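Local coordinates for probable manganase-dependent inorganic pyrophosphatase (Clostridium perfringens, PDB 3L2B), which probably hydrolyses inorganic pyrophosphate to phosphate and, through its regulatory region, binds the nucleotides AMP (inhibitor) and diadenosine tetraphosphate (activator), at residues L7-L12 and V197-D202; N48-M53 and N227-S232; V210-T215 and G231-F236. All blocks are in the same frame, centred on the assembly; numbering follows the deposited sequence.

In the fold
From the N terminus, segment 7-12 comes first and is separated by 184 residues from its partner, so contact 1 closes a loop that holds the five-stranded sheet of the DRTGG region and ends at strand 199-200. Contact 2 starts inside that loop, at 48-53, and ends beyond it at 227-232; the two loops therefore cross. Contact 3 follows contact 1 in series and is local, joining helix 205-215 to the end of strand 229-234, the strand on which contact 2 also ends. Contact 1 thus ties the N-terminal segment to the second CBS domain, contact 2 joins the two CBS domains, and contact 3 packs the second one internally.

Contact 1 of 3, residues L7-L12 and V197-D202; sequences LKVEDL and VAVSTD. With B4P (bis(adenosine)-5'-tetraphosphate), chain C.
Val9 and Glu10 lean on the backbone of Ser200 and Thr201, where the 3-10 turn at 9-11 meets the end of strand 199-200. The polar link is a backbone bond from Glu10 N to Thr201 O, 2.9 Å long and received on a lone pair in the carbonyl plane (C=O...N 131°). Val9 N lies near the same oxygen, but its angle is too poor for a second bond. Beside this link the Val9 side chain presses its CB to 3.3 Å from Ser200 O, while its CG2 meets Val199 CG2 at 4.1 Å, the two valines crossing at about a right angle. That methyl stands anti to the carbonyl carbon of Val9, whose CG1 lies 4.0 Å from Thr201 CA. On the outer flank Lys8 runs its CG past Asp202 O at 3.7 Å before bending away, its NZ bonded to Lys6 O.

The 3-10 turn is closed by two bonds between Lys8 and Asp11: Lys8 N to Asp11 OD2 (2.8 Å, on the anti side of the carboxylate) and Asp11 N to Lys8 O. Val208 of helix 205-215 and Val222 of strand 219-223 pack against both valines. At the far end, Val197 N donates to N1A of diadenosine tetraphosphate (3.0 Å, 174°) and N6A donates to Val197 O (3.0 Å, 158°), reading the adenine edge as in the nucleotide site of a CBS domain.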
loop_
_atom_site.group_PDB
_atom_site.type_symbol
_atom_site.label_atom_id
_atom_site.label_comp_id
_atom_site.label_asym_id
_atom_site.label_seq_id
_atom_site.Cartn_x
_atom_site.Cartn_y
_atom_site.Cartn_z
ATOM N N LEU A 7 -15.300 39.756 -7.727
ATOM C CA LEU A 7 -15.620 38.358 -7.615
ATOM C C LEU A 7 -14.802 37.729 -6.503
ATOM O O LEU A 7 -13.576 37.785 -6.511
ATOM C CB LEU A 7 -15.320 37.671 -8.945
ATOM C CG LEU A 7 -16.325 36.658 -9.465
ATOM C CD1 LEU A 7 -17.742 37.189 -9.414
ATOM C CD2 LEU A 7 -15.913 36.298 -10.880
ATOM N N LYS A 8 -15.517 37.161 -5.539
ATOM C CA LYS A 8 -14.940 36.337 -4.476
ATOM C C LYS A 8 -15.126 34.820 -4.742
ATOM O O LYS A 8 -15.979 34.405 -5.525
ATOM C CB LYS A 8 -15.566 36.721 -3.115
ATOM C CG LYS A 8 -15.221 38.143 -2.619
ATOM C CD LYS A 8 -16.070 38.602 -1.422
ATOM C CE LYS A 8 -17.331 39.335 -1.854
ATOM N NZ LYS A 8 -17.070 40.560 -2.722
ATOM N N VAL A 9 -14.334 34.003 -4.054
ATOM C CA VAL A 9 -14.455 32.530 -4.140
ATOM C C VAL A 9 -15.914 32.053 -3.943
ATOM O O VAL A 9 -16.383 31.141 -4.620
ATOM C CB VAL A 9 -13.520 31.803 -3.145
ATOM C CG1 VAL A 9 -13.911 30.294 -3.005
ATOM C CG2 VAL A 9 -12.071 31.959 -3.551
ATOM N N GLU A 10 -16.641 32.707 -3.050
ATOM C CA GLU A 10 -18.040 32.328 -2.745
ATOM C C GLU A 10 -18.947 32.440 -3.966
ATOM O O GLU A 10 -19.970 31.802 -4.023
ATOM C CB GLU A 10 -18.629 33.158 -1.584
ATOM C CG GLU A 10 -18.689 34.659 -1.849
ATOM C CD GLU A 10 -19.083 35.492 -0.649
ATOM O OE1 GLU A 10 -19.086 34.972 0.482
ATOM O OE2 GLU A 10 -19.391 36.691 -0.858
ATOM N N ASP A 11 -18.540 33.241 -4.937
ATOM C CA ASP A 11 -19.305 33.440 -6.171
ATOM C C ASP A 11 -19.044 32.342 -7.197
ATOM O O ASP A 11 -19.747 32.237 -8.191
ATOM C CB ASP A 11 -18.975 34.807 -6.815
ATOM C CG ASP A 11 -19.159 35.969 -5.850
ATOM O OD1 ASP A 11 -20.155 35.952 -5.097
ATOM O OD2 ASP A 11 -18.307 36.884 -5.822
ATOM N N LEU A 12 -18.013 31.551 -6.955
ATOM C CA LEU A 12 -17.583 30.539 -7.922
ATOM C C LEU A 12 -18.316 29.239 -7.694
ATOM O O LEU A 12 -18.955 29.021 -6.665
ATOM C CB LEU A 12 -16.074 30.287 -7.846
ATOM C CG LEU A 12 -15.197 31.464 -8.257
ATOM C CD1 LEU A 12 -13.760 31.213 -7.888
ATOM C CD2 LEU A 12 -15.314 31.707 -9.740
ATOM N N VAL A 197 -2.476 24.138 0.964
ATOM C CA VAL A 197 -2.902 25.422 0.432
ATOM C C VAL A 197 -4.413 25.419 0.276
ATOM O O VAL A 197 -4.975 24.648 -0.494
ATOM C CB VAL A 197 -2.209 25.728 -0.913
ATOM C CG1 VAL A 197 -2.642 27.082 -1.440
ATOM C CG2 VAL A 197 -0.673 25.651 -0.754
ATOM N N ALA A 198 -5.053 26.284 1.058
ATOM C CA ALA A 198 -6.502 26.450 1.064
ATOM C C ALA A 198 -6.832 27.848 0.636
ATOM O O ALA A 198 -6.001 28.734 0.710
ATOM C CB ALA A 198 -7.040 26.215 2.448
ATOM N N VAL A 199 -8.065 28.041 0.204
ATOM C CA VAL A 199 -8.571 29.364 -0.102
ATOM C C VAL A 199 -9.814 29.648 0.737
ATOM O O VAL A 199 -10.501 28.737 1.194
ATOM C CB VAL A 199 -8.865 29.529 -1.605
ATOM C CG1 VAL A 199 -7.648 29.165 -2.415
ATOM C CG2 VAL A 199 -10.029 28.686 -2.031
ATOM N N SER A 200 -10.063 30.921 0.983
ATOM C CA SER A 200 -11.257 31.343 1.732
ATOM C C SER A 200 -12.359 31.841 0.806
ATOM O O SER A 200 -12.099 32.471 -0.199
ATOM C CB SER A 200 -10.924 32.445 2.757
ATOM O OG SER A 200 -10.041 31.969 3.761
ATOM N N THR A 201 -13.595 31.557 1.188
ATOM C CA THR A 201 -14.779 32.056 0.475
ATOM C C THR A 201 -14.678 33.544 0.138
ATOM O O THR A 201 -15.126 33.999 -0.918
ATOM C CB THR A 201 -16.065 31.872 1.310
ATOM O OG1 THR A 201 -15.819 32.312 2.641
ATOM C CG2 THR A 201 -16.533 30.423 1.340
ATOM N N ASP A 202 -14.106 34.322 1.048
ATOM C CA ASP A 202 -14.069 35.771 0.828
ATOM C C ASP A 202 -12.776 36.233 0.159
ATOM O O ASP A 202 -12.602 37.419 -0.098
ATOM C CB ASP A 202 -14.417 36.572 2.099
ATOM C CG ASP A 202 -13.535 36.253 3.273
ATOM O OD1 ASP A 202 -12.687 35.336 3.179
ATOM O OD2 ASP A 202 -13.700 36.926 4.314
HETATM P PA B4P C . -1.968 17.592 -7.670
HETATM O O1A B4P C . -0.830 18.236 -8.331
HETATM O O2A B4P C . -3.216 18.549 -7.417
HETATM O O3A B4P C . -2.275 16.294 -8.525
HETATM P PB B4P C . -3.615 15.430 -8.592
HETATM O O1B B4P C . -4.686 16.165 -9.285
HETATM O O2B B4P C . -4.012 14.900 -7.145
HETATM O O3B B4P C . -3.061 14.208 -9.469
HETATM P PG B4P C . -3.091 14.212 -11.072
HETATM O O1G B4P C . -2.663 15.550 -11.542
HETATM O O2G B4P C . -2.303 12.984 -11.693
HETATM O O3G B4P C . -4.625 13.913 -11.416
HETATM P PD B4P C . -5.064 13.654 -12.944
HETATM O O1D B4P C . -6.465 14.062 -13.135
HETATM O O2D B4P C . -4.036 14.373 -13.949
HETATM O O5E B4P C . -1.467 17.127 -6.230
HETATM C C5E B4P C . -0.564 16.024 -6.112
HETATM C C4E B4P C . -0.478 15.670 -4.633
HETATM O O4E B4P C . -0.164 16.837 -3.883
HETATM C C3E B4P C . -1.815 15.202 -4.107
HETATM O O3E B4P C . -1.833 13.800 -4.070
HETATM C C2E B4P C . -1.954 15.816 -2.739
HETATM O O2E B4P C . -1.445 14.941 -1.750
HETATM C C1E B4P C . -1.083 17.044 -2.776
HETATM N N9A B4P C . -1.983 18.221 -2.892
HETATM C C8A B4P C . -3.028 18.352 -3.749
HETATM N N7A B4P C . -3.661 19.550 -3.577
HETATM C C5A B4P C . -3.020 20.209 -2.603
HETATM C C6A B4P C . -3.159 21.501 -1.930
HETATM N N6A B4P C . -4.117 22.363 -2.280
HETATM N N1A B4P C . -2.297 21.807 -0.934
HETATM C C2A B4P C . -1.317 20.957 -0.577
HETATM N N3A B4P C . -1.144 19.762 -1.143
HETATM C C4A B4P C . -1.935 19.321 -2.141
HETATM O O5F B4P C . -4.915 12.076 -13.033
HETATM C C5F B4P C . -5.678 11.265 -12.158
HETATM C C4F B4P C . -5.322 9.827 -12.433
HETATM O O4F B4P C . -5.761 9.483 -13.751
HETATM C C3F B4P C . -3.827 9.620 -12.368
HETATM O O3F B4P C . -3.448 9.066 -11.105
HETATM C C2F B4P C . -3.548 8.652 -13.507
HETATM O O2F B4P C . -3.622 7.354 -12.956
HETATM C C1F B4P C . -4.689 8.892 -14.497
HETATM N N9B B4P C . -4.158 9.749 -15.577
HETATM C C8B B4P C . -3.340 10.813 -15.454
HETATM N N7B B4P C . -3.030 11.316 -16.674
HETATM C C5B B4P C . -3.642 10.573 -17.600
HETATM C C6B B4P C . -3.725 10.563 -19.073
HETATM N N6B B4P C . -3.077 11.483 -19.812
HETATM N N1B B4P C . -4.470 9.611 -19.649
HETATM C C2B B4P C . -5.126 8.689 -18.932
HETATM N N3B B4P C . -5.084 8.627 -17.593
HETATM C C4B B4P C . -4.371 9.533 -16.878
#

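Contact 2 of 3, residues N48-M53 and N227-S232; sequences NHLLGM and NKVVGS. With B4P (bis(adenosine)-5'-tetraphosphate), chain C.
Val229 N donates to Asn48 O across 2.9 Å, the firm polar link between the two segments; the N-H...O angle is 158° and the donor sits nearly in line with the carbonyl bond. The Asn48 side chain adds a second tie from the same residue: with CG anti to the backbone N (chi1 -156°), ND2 reaches Val229 O at 3.1 Å, though the bent angle of 122° makes this bond weak. Asn48 thus addresses both the N-H and the carbonyl of Val229. Lys228 CA also approaches Asn48 O, at 3.1 Å, as a CA-H...O contact, and a longer one of the same kind joins His49 CA to Asn227 O.

Further out, the His49 imidazole lays one face over the carbonyl carbon of Asn227. Lys228 turns its chain away from the contact, and its NZ forms a salt bridge with Asp224. The apolar side is carried by Leu50 and Val229: Val229 CG2 lies 3.5 Å from Leu50 CD1, tighter than usual for two methyls, and equally near Leu50 CB. Pro42, Pro221 and Ile223 also touch Leu50, placing Leu50 between strands 40-44 and 219-223. Classic beta bulges follow in both strands, at Leu51-Gly52 opposite Val43 and at Val230-Gly231 opposite Val222. Beyond the first bulge, Met53 sets SD 3.7 Å from N7A of the bound diadenosine tetraphosphate.

The contact joins equivalent hairpin turns of two CBS domains, an arrangement consistent with the intramolecular pairing of a Bateman module. Its chemistry is one firm backbone hydrogen bond and one weak side-chain-to-backbone bond, backed by a close aliphatic pair, so the domains meet here without depending on charge across these two segments.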
loop_
_atom_site.group_PDB
_atom_site.type_symbol
_atom_site.label_atom_id
_atom_site.label_comp_id
_atom_site.label_asym_id
_atom_site.label_seq_id
_atom_site.Cartn_x
_atom_site.Cartn_y
_atom_site.Cartn_z
ATOM N N ASN A 48 -15.716 21.254 12.289
ATOM C CA ASN A 48 -15.636 21.305 10.847
ATOM C C ASN A 48 -14.611 22.352 10.437
ATOM O O ASN A 48 -14.757 23.006 9.427
ATOM C CB ASN A 48 -17.015 21.598 10.257
ATOM C CG ASN A 48 -17.146 21.121 8.842
ATOM O OD1 ASN A 48 -16.873 19.957 8.536
ATOM N ND2 ASN A 48 -17.592 22.012 7.955
ATOM N N HIS A 49 -13.598 22.528 11.273
ATOM C CA HIS A 49 -12.407 23.290 10.895
ATOM C C HIS A 49 -11.446 22.345 10.127
ATOM O O HIS A 49 -11.430 21.137 10.367
ATOM C CB HIS A 49 -11.730 23.908 12.132
ATOM C CG HIS A 49 -12.508 25.041 12.751
ATOM N ND1 HIS A 49 -11.934 25.975 13.589
ATOM C CD2 HIS A 49 -13.812 25.400 12.629
ATOM C CE1 HIS A 49 -12.846 26.863 13.945
ATOM N NE2 HIS A 49 -13.993 26.540 13.373
ATOM N N LEU A 50 -10.662 22.913 9.207
ATOM C CA LEU A 50 -9.755 22.140 8.343
ATOM C C LEU A 50 -8.521 21.668 9.111
ATOM O O LEU A 50 -7.816 22.438 9.731
ATOM C CB LEU A 50 -9.343 22.949 7.089
ATOM C CG LEU A 50 -8.594 22.189 5.950
ATOM C CD1 LEU A 50 -9.414 21.045 5.331
ATOM C CD2 LEU A 50 -8.171 23.175 4.872
ATOM N N LEU A 51 -8.273 20.379 9.087
ATOM C CA LEU A 51 -7.041 19.865 9.697
ATOM C C LEU A 51 -5.989 19.506 8.636
ATOM O O LEU A 51 -4.792 19.601 8.866
ATOM C CB LEU A 51 -7.336 18.643 10.544
ATOM C CG LEU A 51 -8.098 18.845 11.842
ATOM C CD1 LEU A 51 -8.347 17.455 12.454
ATOM C CD2 LEU A 51 -7.374 19.798 12.848
ATOM N N GLY A 52 -6.467 19.098 7.470
ATOM C CA GLY A 52 -5.587 18.698 6.365
ATOM C C GLY A 52 -6.314 18.111 5.166
ATOM O O GLY A 52 -7.524 18.303 4.972
ATOM N N MET A 53 -5.550 17.371 4.373
ATOM C CA MET A 53 -6.044 16.770 3.134
ATOM C C MET A 53 -5.418 15.392 2.842
ATOM O O MET A 53 -4.220 15.173 3.042
ATOM C CB MET A 53 -5.776 17.711 1.965
ATOM C CG MET A 53 -6.315 17.200 0.638
ATOM S SD MET A 53 -5.512 18.025 -0.773
ATOM C CE MET A 53 -6.806 19.162 -1.302
ATOM N N ASN A 227 -13.798 29.916 9.129
ATOM C CA ASN A 227 -12.865 28.772 9.011
ATOM C C ASN A 227 -13.442 27.363 8.958
ATOM O O ASN A 227 -12.700 26.399 9.107
ATOM C CB ASN A 227 -11.774 28.834 10.088
ATOM C CG ASN A 227 -10.738 29.893 9.786
ATOM O OD1 ASN A 227 -11.082 31.023 9.416
ATOM N ND2 ASN A 227 -9.459 29.533 9.919
ATOM N N LYS A 228 -14.742 27.232 8.738
ATOM C CA LYS A 228 -15.326 25.904 8.469
ATOM C C LYS A 228 -15.006 25.505 7.019
ATOM O O LYS A 228 -14.974 26.345 6.120
ATOM C CB LYS A 228 -16.857 25.867 8.656
ATOM C CG LYS A 228 -17.456 26.566 9.904
ATOM C CD LYS A 228 -18.908 27.058 9.590
ATOM C CE LYS A 228 -19.226 28.453 10.183
ATOM N NZ LYS A 228 -20.189 29.236 9.340
ATOM N N VAL A 229 -14.791 24.218 6.799
ATOM C CA VAL A 229 -14.554 23.699 5.458
ATOM C C VAL A 229 -15.861 23.723 4.719
ATOM O O VAL A 229 -16.818 23.075 5.124
ATOM C CB VAL A 229 -14.009 22.253 5.466
ATOM C CG1 VAL A 229 -14.023 21.667 4.065
ATOM C CG2 VAL A 229 -12.617 22.220 6.038
ATOM N N VAL A 230 -15.888 24.468 3.623
ATOM C CA VAL A 230 -17.115 24.697 2.873
ATOM C C VAL A 230 -17.131 23.959 1.548
ATOM O O VAL A 230 -18.116 24.019 0.817
ATOM C CB VAL A 230 -17.345 26.205 2.639
ATOM C CG1 VAL A 230 -17.935 26.454 1.279
ATOM C CG2 VAL A 230 -18.252 26.767 3.745
ATOM N N GLY A 231 -16.030 23.269 1.254
ATOM C CA GLY A 231 -15.887 22.523 0.008
ATOM C C GLY A 231 -14.518 22.576 -0.656
ATOM O O GLY A 231 -13.480 22.688 -0.024
ATOM N N SER A 232 -14.550 22.511 -1.973
ATOM C CA SER A 232 -13.333 22.447 -2.769
ATOM C C SER A 232 -13.577 23.116 -4.108
ATOM O O SER A 232 -14.675 23.041 -4.680
ATOM C CB SER A 232 -12.912 20.996 -2.938
ATOM O OG SER A 232 -11.926 20.851 -3.934
HETATM P PA B4P C . -1.968 17.592 -7.670
HETATM O O1A B4P C . -0.830 18.236 -8.331
HETATM O O2A B4P C . -3.216 18.549 -7.417
HETATM O O3A B4P C . -2.275 16.294 -8.525
HETATM P PB B4P C . -3.615 15.430 -8.592
HETATM O O1B B4P C . -4.686 16.165 -9.285
HETATM O O2B B4P C . -4.012 14.900 -7.145
HETATM O O3B B4P C . -3.061 14.208 -9.469
HETATM P PG B4P C . -3.091 14.212 -11.072
HETATM O O1G B4P C . -2.663 15.550 -11.542
HETATM O O2G B4P C . -2.303 12.984 -11.693
HETATM O O3G B4P C . -4.625 13.913 -11.416
HETATM P PD B4P C . -5.064 13.654 -12.944
HETATM O O1D B4P C . -6.465 14.062 -13.135
HETATM O O2D B4P C . -4.036 14.373 -13.949
HETATM O O5E B4P C . -1.467 17.127 -6.230
HETATM C C5E B4P C . -0.564 16.024 -6.112
HETATM C C4E B4P C . -0.478 15.670 -4.633
HETATM O O4E B4P C . -0.164 16.837 -3.883
HETATM C C3E B4P C . -1.815 15.202 -4.107
HETATM O O3E B4P C . -1.833 13.800 -4.070
HETATM C C2E B4P C . -1.954 15.816 -2.739
HETATM O O2E B4P C . -1.445 14.941 -1.750
HETATM C C1E B4P C . -1.083 17.044 -2.776
HETATM N N9A B4P C . -1.983 18.221 -2.892
HETATM C C8A B4P C . -3.028 18.352 -3.749
HETATM N N7A B4P C . -3.661 19.550 -3.577
HETATM C C5A B4P C . -3.020 20.209 -2.603
HETATM C C6A B4P C . -3.159 21.501 -1.930
HETATM N N6A B4P C . -4.117 22.363 -2.280
HETATM N N1A B4P C . -2.297 21.807 -0.934
HETATM C C2A B4P C . -1.317 20.957 -0.577
HETATM N N3A B4P C . -1.144 19.762 -1.143
HETATM C C4A B4P C . -1.935 19.321 -2.141
HETATM O O5F B4P C . -4.915 12.076 -13.033
HETATM C C5F B4P C . -5.678 11.265 -12.158
HETATM C C4F B4P C . -5.322 9.827 -12.433
HETATM O O4F B4P C . -5.761 9.483 -13.751
HETATM C C3F B4P C . -3.827 9.620 -12.368
HETATM O O3F B4P C . -3.448 9.066 -11.105
HETATM C C2F B4P C . -3.548 8.652 -13.507
HETATM O O2F B4P C . -3.622 7.354 -12.956
HETATM C C1F B4P C . -4.689 8.892 -14.497
HETATM N N9B B4P C . -4.158 9.749 -15.577
HETATM C C8B B4P C . -3.340 10.813 -15.454
HETATM N N7B B4P C . -3.030 11.316 -16.674
HETATM C C5B B4P C . -3.642 10.573 -17.600
HETATM C C6B B4P C . -3.725 10.563 -19.073
HETATM N N6B B4P C . -3.077 11.483 -19.812
HETATM N N1B B4P C . -4.470 9.611 -19.649
HETATM C C2B B4P C . -5.126 8.689 -18.932
HETATM N N3B B4P C . -5.084 8.627 -17.593
HETATM C C4B B4P C . -4.371 9.533 -16.878
#

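Contact 3 of 3, residues V210-T215 and G231-F236; sequences VTMSET and GSIARF
Met212 against Arg235 and Phe236 makes a helix-to-strand contact within the second CBS domain, where helix 205-215 packs on the end of strand 229-234; Met212 is the central side chain, with a Met-aromatic contact to Phe236 and Arg235 alongside. The Met212 SD stands over one face of the Phe236 ring, 4.1 Å from the centroid and 18° off the ring normal, displaced toward the CD2-CE2 rim. With CG anti to its carbonyl carbon (chi1 -79°) and the chain extended beyond, Met212 reaches straight from the helix across the strand end. There its CE settles 3.5 Å from Ala234 O and also touches Ile233 CG2, at 4.2 Å, so one side chain bridges the strand and the residues after it.

Tyr220 of strand 219-223 flanks Met212, while Leu12, from the N-terminal segment, packs on both Ile233 and Phe236. One turn of the chain is bridged by Thr215 OG1, which donates to Thr211 O at 2.9 Å and is also bonded to the hydroxyl of Tyr220.

Arg235 runs alongside the methionine in the reverse sense, from the strand end toward the helix, with CG anti to the backbone N (chi1 -178°) and 4.1 Å from Met212 SD. Arg235 NH1 comes to 2.7 Å from Met212 O, oblique to the guanidinium, with an angle too poor to count as a hydrogen bond.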
loop_
_atom_site.group_PDB
_atom_site.type_symbol
_atom_site.label_atom_id
_atom_site.label_comp_id
_atom_site.label_asym_id
_atom_site.label_seq_id
_atom_site.Cartn_x
_atom_site.Cartn_y
_atom_site.Cartn_z
ATOM N N VAL A 210 -3.403 33.894 -8.756
ATOM C CA VAL A 210 -1.952 33.995 -8.547
ATOM C C VAL A 210 -1.499 32.773 -7.747
ATOM O O VAL A 210 -0.665 31.971 -8.195
ATOM C CB VAL A 210 -1.557 35.309 -7.788
ATOM C CG1 VAL A 210 -0.061 35.333 -7.468
ATOM C CG2 VAL A 210 -1.950 36.547 -8.598
ATOM N N THR A 211 -2.099 32.635 -6.569
ATOM C CA THR A 211 -1.838 31.511 -5.648
ATOM C C THR A 211 -1.846 30.163 -6.363
ATOM O O THR A 211 -1.027 29.289 -6.078
ATOM C CB THR A 211 -2.887 31.453 -4.498
ATOM O OG1 THR A 211 -3.092 32.765 -3.958
ATOM C CG2 THR A 211 -2.420 30.525 -3.402
ATOM N N MET A 212 -2.785 30.016 -7.290
ATOM C CA MET A 212 -2.932 28.786 -8.079
ATOM C C MET A 212 -1.795 28.603 -9.086
ATOM O O MET A 212 -1.442 27.472 -9.443
ATOM C CB MET A 212 -4.275 28.740 -8.821
ATOM C CG MET A 212 -5.446 28.344 -7.952
ATOM S SD MET A 212 -6.940 28.170 -8.930
ATOM C CE MET A 212 -8.031 27.370 -7.751
ATOM N N SER A 213 -1.237 29.716 -9.552
ATOM C CA SER A 213 -0.109 29.677 -10.495
ATOM C C SER A 213 1.211 29.406 -9.773
ATOM O O SER A 213 2.118 28.781 -10.328
ATOM C CB SER A 213 0.003 30.971 -11.289
ATOM O OG SER A 213 1.160 30.916 -12.099
ATOM N N GLU A 214 1.293 29.861 -8.526
ATOM C CA GLU A 214 2.468 29.618 -7.679
ATOM C C GLU A 214 2.627 28.145 -7.268
ATOM O O GLU A 214 3.739 27.709 -6.958
ATOM C CB GLU A 214 2.430 30.498 -6.418
ATOM C CG GLU A 214 2.574 32.010 -6.700
ATOM C CD GLU A 214 2.574 32.874 -5.429
ATOM O OE1 GLU A 214 2.282 34.092 -5.528
ATOM O OE2 GLU A 214 2.875 32.342 -4.335
ATOM N N THR A 215 1.524 27.390 -7.279
ATOM C CA THR A 215 1.491 26.032 -6.703
ATOM C C THR A 215 0.973 24.899 -7.611
ATOM O O THR A 215 1.201 23.725 -7.336
ATOM C CB THR A 215 0.647 26.018 -5.389
ATOM O OG1 THR A 215 -0.703 26.419 -5.668
ATOM C CG2 THR A 215 1.249 26.960 -4.333
ATOM N N GLY A 231 -16.030 23.269 1.254
ATOM C CA GLY A 231 -15.887 22.523 0.008
ATOM C C GLY A 231 -14.518 22.576 -0.656
ATOM O O GLY A 231 -13.480 22.688 -0.024
ATOM N N SER A 232 -14.550 22.511 -1.973
ATOM C CA SER A 232 -13.333 22.447 -2.769
ATOM C C SER A 232 -13.577 23.116 -4.108
ATOM O O SER A 232 -14.675 23.041 -4.680
ATOM C CB SER A 232 -12.912 20.996 -2.938
ATOM O OG SER A 232 -11.926 20.851 -3.934
ATOM N N ILE A 233 -12.563 23.823 -4.573
ATOM C CA ILE A 233 -12.616 24.472 -5.883
ATOM C C ILE A 233 -11.501 23.922 -6.794
ATOM O O ILE A 233 -10.401 23.653 -6.344
ATOM C CB ILE A 233 -12.549 26.035 -5.753
ATOM C CG1 ILE A 233 -12.765 26.674 -7.106
ATOM C CG2 ILE A 233 -11.234 26.511 -5.202
ATOM C CD1 ILE A 233 -13.316 28.111 -7.033
ATOM N N ALA A 234 -11.823 23.760 -8.071
ATOM C CA ALA A 234 -10.843 23.323 -9.082
ATOM C C ALA A 234 -9.990 24.485 -9.597
ATOM O O ALA A 234 -10.431 25.636 -9.656
ATOM C CB ALA A 234 -11.539 22.626 -10.259
ATOM N N ARG A 235 -8.760 24.157 -9.951
ATOM C CA ARG A 235 -7.828 25.111 -10.573
ATOM C C ARG A 235 -8.457 25.578 -11.862
ATOM O O ARG A 235 -8.924 24.773 -12.650
ATOM C CB ARG A 235 -6.471 24.445 -10.837
ATOM C CG ARG A 235 -5.389 25.341 -11.438
ATOM C CD ARG A 235 -3.966 24.785 -11.157
ATOM N NE ARG A 235 -3.066 24.931 -12.299
ATOM C CZ ARG A 235 -2.424 26.050 -12.631
ATOM N NH1 ARG A 235 -2.567 27.155 -11.910
ATOM N NH2 ARG A 235 -1.640 26.068 -13.702
ATOM N N PHE A 236 -8.502 26.883 -12.064
ATOM C CA PHE A 236 -9.267 27.427 -13.211
ATOM C C PHE A 236 -8.630 27.067 -14.541
ATOM O O PHE A 236 -9.321 27.068 -15.557
ATOM C CB PHE A 236 -9.431 28.944 -13.135
ATOM C CG PHE A 236 -9.876 29.424 -11.798
ATOM C CD1 PHE A 236 -10.944 28.816 -11.146
ATOM C CD2 PHE A 236 -9.214 30.469 -11.171
ATOM C CE1 PHE A 236 -11.337 29.248 -9.906
ATOM C CE2 PHE A 236 -9.605 30.902 -9.923
ATOM C CZ PHE A 236 -10.661 30.299 -9.292
#